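Acyl-CoA thioesterase YbgC (Helicobacter pylori, PDB 2PZH) hydrolyses the thioester bond of acyl-CoAs, preferring long-chain fatty acyl-CoAs and benzoyl-CoA over shorter ones, and may take part in phospholipid metabolism. Local coordinates at residues V17-H20 and A21-L24; R31-F34 and F35-N39; T60-S63 and L64-L68. All coordinates share one frame; numbering follows the deposited sequence. Where two conformers were deposited one is given.

Contact 1 of 3, residues V17-H20 and A21-L24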
# COMPACT_ATOMS: atom_id res chain seq x y z
N VAL A 17 -15.03 -2.00 -1.05
CA VAL A 17 -14.90 -0.57 -1.37
C VAL A 17 -13.45 -0.16 -1.21
O VAL A 17 -12.64 -0.91 -0.72
CB VAL A 17 -15.77 0.30 -0.46
CG1 VAL A 17 -17.27 -0.03 -0.69
CG2 VAL A 17 -15.36 0.14 1.02
N VAL A 18 -13.13 1.06 -1.63
CA VAL A 18 -11.79 1.57 -1.50
C VAL A 18 -11.43 1.70 -0.02
O VAL A 18 -12.20 2.25 0.80
CB VAL A 18 -11.66 2.93 -2.23
CG1 VAL A 18 -10.36 3.65 -1.83
CG2 VAL A 18 -11.77 2.74 -3.75
N TYR A 19 -10.27 1.17 0.34
CA TYR A 19 -9.75 1.28 1.70
C TYR A 19 -9.53 2.76 2.03
O TYR A 19 -8.97 3.50 1.23
CB TYR A 19 -8.46 0.47 1.84
CG TYR A 19 -7.82 0.57 3.22
CD1 TYR A 19 -8.30 -0.20 4.30
CD2 TYR A 19 -6.74 1.40 3.44
CE1 TYR A 19 -7.70 -0.10 5.55
CE2 TYR A 19 -6.15 1.50 4.67
CZ TYR A 19 -6.63 0.75 5.72
OH TYR A 19 -6.01 0.87 6.94
N HIS A 20 -9.97 3.20 3.21
CA HIS A 20 -10.11 4.63 3.44
C HIS A 20 -8.84 5.49 3.18
O HIS A 20 -8.94 6.58 2.62
CB HIS A 20 -10.65 4.89 4.86
CG HIS A 20 -9.68 4.55 5.95
ND1 HIS A 20 -9.03 5.50 6.70
CD2 HIS A 20 -9.22 3.35 6.38
CE1 HIS A 20 -8.23 4.91 7.56
NE2 HIS A 20 -8.31 3.61 7.38
N ALA A 21 -7.67 5.02 3.61
CA ALA A 21 -6.43 5.78 3.41
C ALA A 21 -6.05 5.98 1.95
O ALA A 21 -5.28 6.89 1.65
CB ALA A 21 -5.22 5.11 4.16
N ASN A 22 -6.55 5.12 1.06
CA ASN A 22 -6.21 5.22 -0.36
C ASN A 22 -6.71 6.51 -1.00
O ASN A 22 -6.16 6.98 -1.98
CB ASN A 22 -6.69 3.99 -1.15
CG ASN A 22 -6.00 2.71 -0.71
OD1 ASN A 22 -6.52 1.60 -0.88
ND2 ASN A 22 -4.83 2.86 -0.12
N TYR A 23 -7.75 7.11 -0.42
CA TYR A 23 -8.24 8.37 -0.97
C TYR A 23 -7.19 9.47 -0.83
O TYR A 23 -7.05 10.33 -1.70
CB TYR A 23 -9.54 8.79 -0.30
CG TYR A 23 -10.72 7.92 -0.60
CD1 TYR A 23 -11.15 7.73 -1.92
CD2 TYR A 23 -11.41 7.26 0.41
CE1 TYR A 23 -12.24 6.95 -2.20
CE2 TYR A 23 -12.50 6.48 0.14
CZ TYR A 23 -12.91 6.32 -1.18
OH TYR A 23 -14.00 5.55 -1.46
N LEU A 24 -6.44 9.40 0.27
CA LEU A 24 -5.30 10.29 0.48
C LEU A 24 -4.22 10.10 -0.59
O LEU A 24 -3.66 11.07 -1.10
CB LEU A 24 -4.73 10.06 1.88
CG LEU A 24 -5.62 10.64 2.97
CD1 LEU A 24 -5.01 10.42 4.35
CD2 LEU A 24 -5.77 12.12 2.69
O HOH W 1 -14.51 3.63 0.24
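Val18 lays one methyl on the ring of Tyr23: CG1 sits 3.9 Å from the ring centroid and 16° off the normal, a CH-pi contact over one face, displaced toward the rim. With CG1 anti to the backbone N (chi1 166°), the beta-branched valine offers this methyl to the ring and to Asn22 CB, 3.7 Å from CG1. Its CB meets the phenol end, 3.6 Å from Tyr23 OH. A water 2.7 Å from Val18 O, to which it donates, is also hydrogen-bonded to Tyr23 OH, and that hydroxyl has a further partner in Ala62 N. The tyrosine thus combines an apolar face with a buried polar end that is satisfied. Tyr19 extends away from this pair, and its CE2 lies 3.8 Å from Ala21 CB, the methyl approaching obliquely; Ala21, small, also packs against Leu24 of the second subunit. His20 CG lies between the backbone N and the carbonyl carbon (chi1 69°), which puts the imidazole over Ala21 N, with CD2 above one face of the Tyr19 ring. In the backbone, Asn22 N bonds Tyr19 O at 2.9 Å, closing a type I beta turn, and a weak bond from Tyr23 N to His20 O follows. This turn leads the loop into helix 22-36, the long central helix of the hot-dog fold, and the Tyr19 side chain lies about 4 Å from that of Asp13, the predicted active-site residue.

Contact 2 of 3, residues R31-F34 and F35-N39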
# COMPACT_ATOMS: atom_id res chain seq x y z
N ARG A 31 -1.90 16.34 -6.56
CA ARG A 31 -1.02 17.42 -6.19
C ARG A 31 0.32 17.30 -6.91
O ARG A 31 0.78 18.27 -7.52
CB ARG A 31 -0.79 17.45 -4.68
CG ARG A 31 -2.06 17.56 -3.87
CD ARG A 31 -1.74 17.92 -2.43
NE ARG A 31 -1.06 16.86 -1.69
CZ ARG A 31 -1.70 15.89 -1.02
NH1 ARG A 31 -3.02 15.84 -1.05
NH2 ARG A 31 -1.02 14.99 -0.34
N SER A 32 0.92 16.11 -6.85
CA SER A 32 2.23 15.90 -7.47
C SER A 32 2.17 16.04 -9.00
O SER A 32 3.07 16.61 -9.62
CB SER A 32 2.82 14.54 -7.09
OG SER A 32 3.29 14.56 -5.74
N GLU A 33 1.09 15.57 -9.61
CA GLU A 33 0.98 15.66 -11.06
C GLU A 33 0.98 17.13 -11.53
O GLU A 33 1.47 17.42 -12.62
CB GLU A 33 -0.23 14.90 -11.57
CG GLU A 33 -0.25 14.71 -13.10
CD GLU A 33 0.85 13.78 -13.62
OE1 GLU A 33 1.45 13.01 -12.84
OE2 GLU A 33 1.11 13.81 -14.84
N PHE A 34 0.47 18.06 -10.73
CA PHE A 34 0.52 19.48 -11.13
C PHE A 34 1.98 19.92 -11.35
O PHE A 34 2.27 20.73 -12.25
CB PHE A 34 -0.14 20.39 -10.10
CG PHE A 34 -1.64 20.40 -10.17
CD1 PHE A 34 -2.30 20.94 -11.27
CD2 PHE A 34 -2.40 19.89 -9.13
CE1 PHE A 34 -3.69 20.96 -11.33
CE2 PHE A 34 -3.78 19.90 -9.18
CZ PHE A 34 -4.43 20.44 -10.28
N PHE A 35 2.88 19.41 -10.52
CA PHE A 35 4.29 19.71 -10.67
C PHE A 35 4.86 18.90 -11.81
O PHE A 35 5.51 19.45 -12.68
CB PHE A 35 5.06 19.45 -9.38
CG PHE A 35 4.68 20.35 -8.25
CD1 PHE A 35 5.48 21.42 -7.89
CD2 PHE A 35 3.51 20.12 -7.53
CE1 PHE A 35 5.14 22.24 -6.83
CE2 PHE A 35 3.16 20.95 -6.47
CZ PHE A 35 3.97 22.01 -6.12
N PHE A 36 4.64 17.59 -11.81
CA PHE A 36 5.15 16.76 -12.91
C PHE A 36 4.77 17.32 -14.28
O PHE A 36 5.58 17.26 -15.23
CB PHE A 36 4.66 15.31 -12.79
CG PHE A 36 5.12 14.60 -11.53
CD1 PHE A 36 6.27 14.97 -10.87
CD2 PHE A 36 4.39 13.52 -11.04
CE1 PHE A 36 6.68 14.30 -9.70
CE2 PHE A 36 4.80 12.84 -9.90
CZ PHE A 36 5.94 13.24 -9.22
N LYS A 37 3.56 17.87 -14.40
CA LYS A 37 3.10 18.40 -15.69
C LYS A 37 3.81 19.70 -16.11
O LYS A 37 3.72 20.10 -17.28
CB LYS A 37 1.57 18.57 -15.71
CG LYS A 37 0.85 17.25 -15.93
CD LYS A 37 -0.66 17.42 -16.10
CE LYS A 37 -1.31 16.06 -16.34
NZ LYS A 37 -2.79 16.17 -16.54
N GLN A 38 4.52 20.32 -15.17
CA GLN A 38 5.39 21.46 -15.45
C GLN A 38 6.85 21.03 -15.40
O GLN A 38 7.76 21.84 -15.21
CB GLN A 38 5.14 22.60 -14.45
CG GLN A 38 3.67 22.98 -14.31
CD GLN A 38 3.09 23.62 -15.57
OE1 GLN A 38 3.80 24.27 -16.32
NE2 GLN A 38 1.79 23.45 -15.78
N ASN A 39 7.05 19.72 -15.53
CA ASN A 39 8.38 19.11 -15.64
C ASN A 39 9.27 19.31 -14.42
O ASN A 39 10.50 19.38 -14.54
CB ASN A 39 9.09 19.59 -16.91
CG ASN A 39 8.25 19.40 -18.15
OD1 ASN A 39 8.37 20.16 -19.11
ND2 ASN A 39 7.39 18.39 -18.15
O HOH W 2 0.50 22.36 -13.46
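The backbone is the last turns of a helix: Phe36 N bonds Ser32 O at 2.9 Å, and Lys37 N bonds Glu33 O at 2.8 Å, before a Schellman motif with Asn39 at the C-prime position ends the helix. Phe36 lies back along the preceding turn, one ring face over Ser32 O and CE2 3.8 Å from Ser32 CB; the small serine gives the ring space. Glu33 OE1 lies in the plane of the same ring at its edge, 3.5 Å from Phe36 CD2, where the C-H groups carry a slight positive charge and probably suit a carboxylate oxygen; the two planes are 80° apart. A bend at chi2 (68°) turns the carboxylate back toward this edge. Lys37 lies across the glutamate with its aliphatic part, CE 3.6 Å from Glu33 OE2, while NZ stays farther off; the carboxylate's salt bridge is to Arg6 of the fourth subunit, and its OE1 bonds Tyr8 of that subunit. Phe35 turns elsewhere, its edge atom CD2 3.3 Å from Arg31 O. On the exposed side a water joins Phe34 O to Gln38 NE2, a polar group suited to a solvent-facing end. Phe35 packs on helix 126-133, where it meets Phe128 edge-to-face, whereas Arg31 packs on Ile109 and Phe111 of strand 102-114 and bonds Gln86 of strand 81-92 through NH1; Phe36 rests on Leu41 and Pro42 of the following loop.

Contact 3 of 3, residues T60-S63 and L64-L68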
# COMPACT_ATOMS: atom_id res chain seq x y z
N THR A 60 -20.15 8.75 -0.56
CA THR A 60 -20.42 7.45 -1.15
C THR A 60 -19.12 6.70 -1.47
O THR A 60 -18.31 7.18 -2.24
CB THR A 60 -21.29 7.55 -2.42
OG1 THR A 60 -22.56 8.12 -2.08
CG2 THR A 60 -21.52 6.15 -3.03
N PRO A 61 -18.94 5.51 -0.89
CA PRO A 61 -17.72 4.75 -1.16
C PRO A 61 -17.56 4.34 -2.61
O PRO A 61 -18.53 3.97 -3.26
CB PRO A 61 -17.88 3.48 -0.30
CG PRO A 61 -19.33 3.41 0.06
CD PRO A 61 -19.84 4.82 0.05
N ALA A 62 -16.32 4.38 -3.08
CA ALA A 62 -15.99 3.95 -4.43
C ALA A 62 -15.66 2.46 -4.46
O ALA A 62 -15.34 1.87 -3.44
CB ALA A 62 -14.83 4.77 -4.98
N SER A 63 -15.71 1.87 -5.64
CA SER A 63 -15.53 0.45 -5.75
C SER A 63 -14.80 0.05 -7.02
O SER A 63 -14.54 0.89 -7.89
CB SER A 63 -16.88 -0.26 -5.65
OG SER A 63 -17.74 0.09 -6.71
N LEU A 64 -14.46 -1.23 -7.11
CA LEU A 64 -13.65 -1.78 -8.20
C LEU A 64 -14.09 -1.34 -9.59
O LEU A 64 -15.27 -1.46 -9.93
CB LEU A 64 -13.69 -3.31 -8.16
CG LEU A 64 -12.79 -4.03 -9.15
CD1 LEU A 64 -11.35 -3.84 -8.70
CD2 LEU A 64 -13.16 -5.53 -9.26
N GLY A 65 -13.15 -0.85 -10.39
CA GLY A 65 -13.41 -0.55 -11.80
C GLY A 65 -13.93 0.85 -12.07
O GLY A 65 -13.98 1.29 -13.21
N GLN A 66 -14.33 1.55 -11.03
CA GLN A 66 -14.78 2.92 -11.20
C GLN A 66 -13.62 3.85 -11.57
O GLN A 66 -12.46 3.56 -11.28
CB GLN A 66 -15.47 3.39 -9.91
CG GLN A 66 -16.78 2.65 -9.67
CD GLN A 66 -17.52 3.14 -8.44
OE1 GLN A 66 -16.93 3.68 -7.51
NE2 GLN A 66 -18.83 2.96 -8.46
N VAL A 67 -13.94 4.95 -12.23
CA VAL A 67 -12.96 6.00 -12.50
C VAL A 67 -13.33 7.20 -11.65
O VAL A 67 -14.48 7.65 -11.64
CB VAL A 67 -12.90 6.36 -14.00
CG1 VAL A 67 -11.89 7.50 -14.27
CG2 VAL A 67 -12.52 5.07 -14.81
N LEU A 68 -12.35 7.68 -10.90
CA LEU A 68 -12.57 8.75 -9.95
C LEU A 68 -11.88 9.99 -10.47
O LEU A 68 -10.82 9.91 -11.06
CB LEU A 68 -11.98 8.39 -8.57
CG LEU A 68 -12.41 7.05 -7.97
CD1 LEU A 68 -11.88 6.86 -6.55
CD2 LEU A 68 -13.95 6.93 -7.99
O HOH W 3 -19.35 2.80 -5.34
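A type II beta turn from Ser63 to Gln66 leads into strand 67-77, and Gln66 ties its side chain back onto the residue that opens the turn. The turn is closed by Gln66 N bonding Ser63 O at 3.2 Å. Gly65 has a positive phi of 89°, where a CB would press on the carbonyl oxygen of Leu64, and so glycine fits this corner. The Gln66 side chain sets out toward 60-63, and its extended run beyond CG (chi2 -177°) lets the amide reach Ser63. There OE1 accepts the N-H of Ser63 at 2.9 Å, the donor standing 64° out of the amide plane. The glutamine is long enough to span the turn and has an acceptor at its end, so backbone and side chain of one residue hold both N and O of Ser63. The same OE1 lies 3.5 Å from Ala62 CB, and Ser63 OG lies over the face of the amide, 3.5 Å from Gln66 CD, on the side from which Ser63 N bonds OE1. The amide's NE2 makes a weak bond to a water that also donates to Pro61 O. Ala62, small and buried, turns its methyl to Leu68, whose CD2 is 3.8 Å from Ala62 CB. Leu68 also packs on Ile88 and Cys90 of strand 81-92, Ala62 on Val104 of strand 102-114, and Gly65 O receives a hydrogen bond from Arg6 of strand 3-6.

How the contacts relate
Contacts 1 and 3 are neighbours, their centres about 10 Å apart, and they join directly: Val18 N lies 3.0 Å from Ala62 O, a probable hydrogen bond that adds to the one between Tyr23 and Ala62, while Val17 packs on Pro61. The loop before helix 22-36 is thereby held to the loop before strand 67-77. Asp13, the predicted active-site residue, is near contact 1, and the Ser63 side chain of contact 3 is about 9 Å from that of Asp13. Contact 2 closes the far end of the helix that contact 1 opens, their centres about 22 Å apart, and lies away from that site; like contact 3, it meets the fourth subunit.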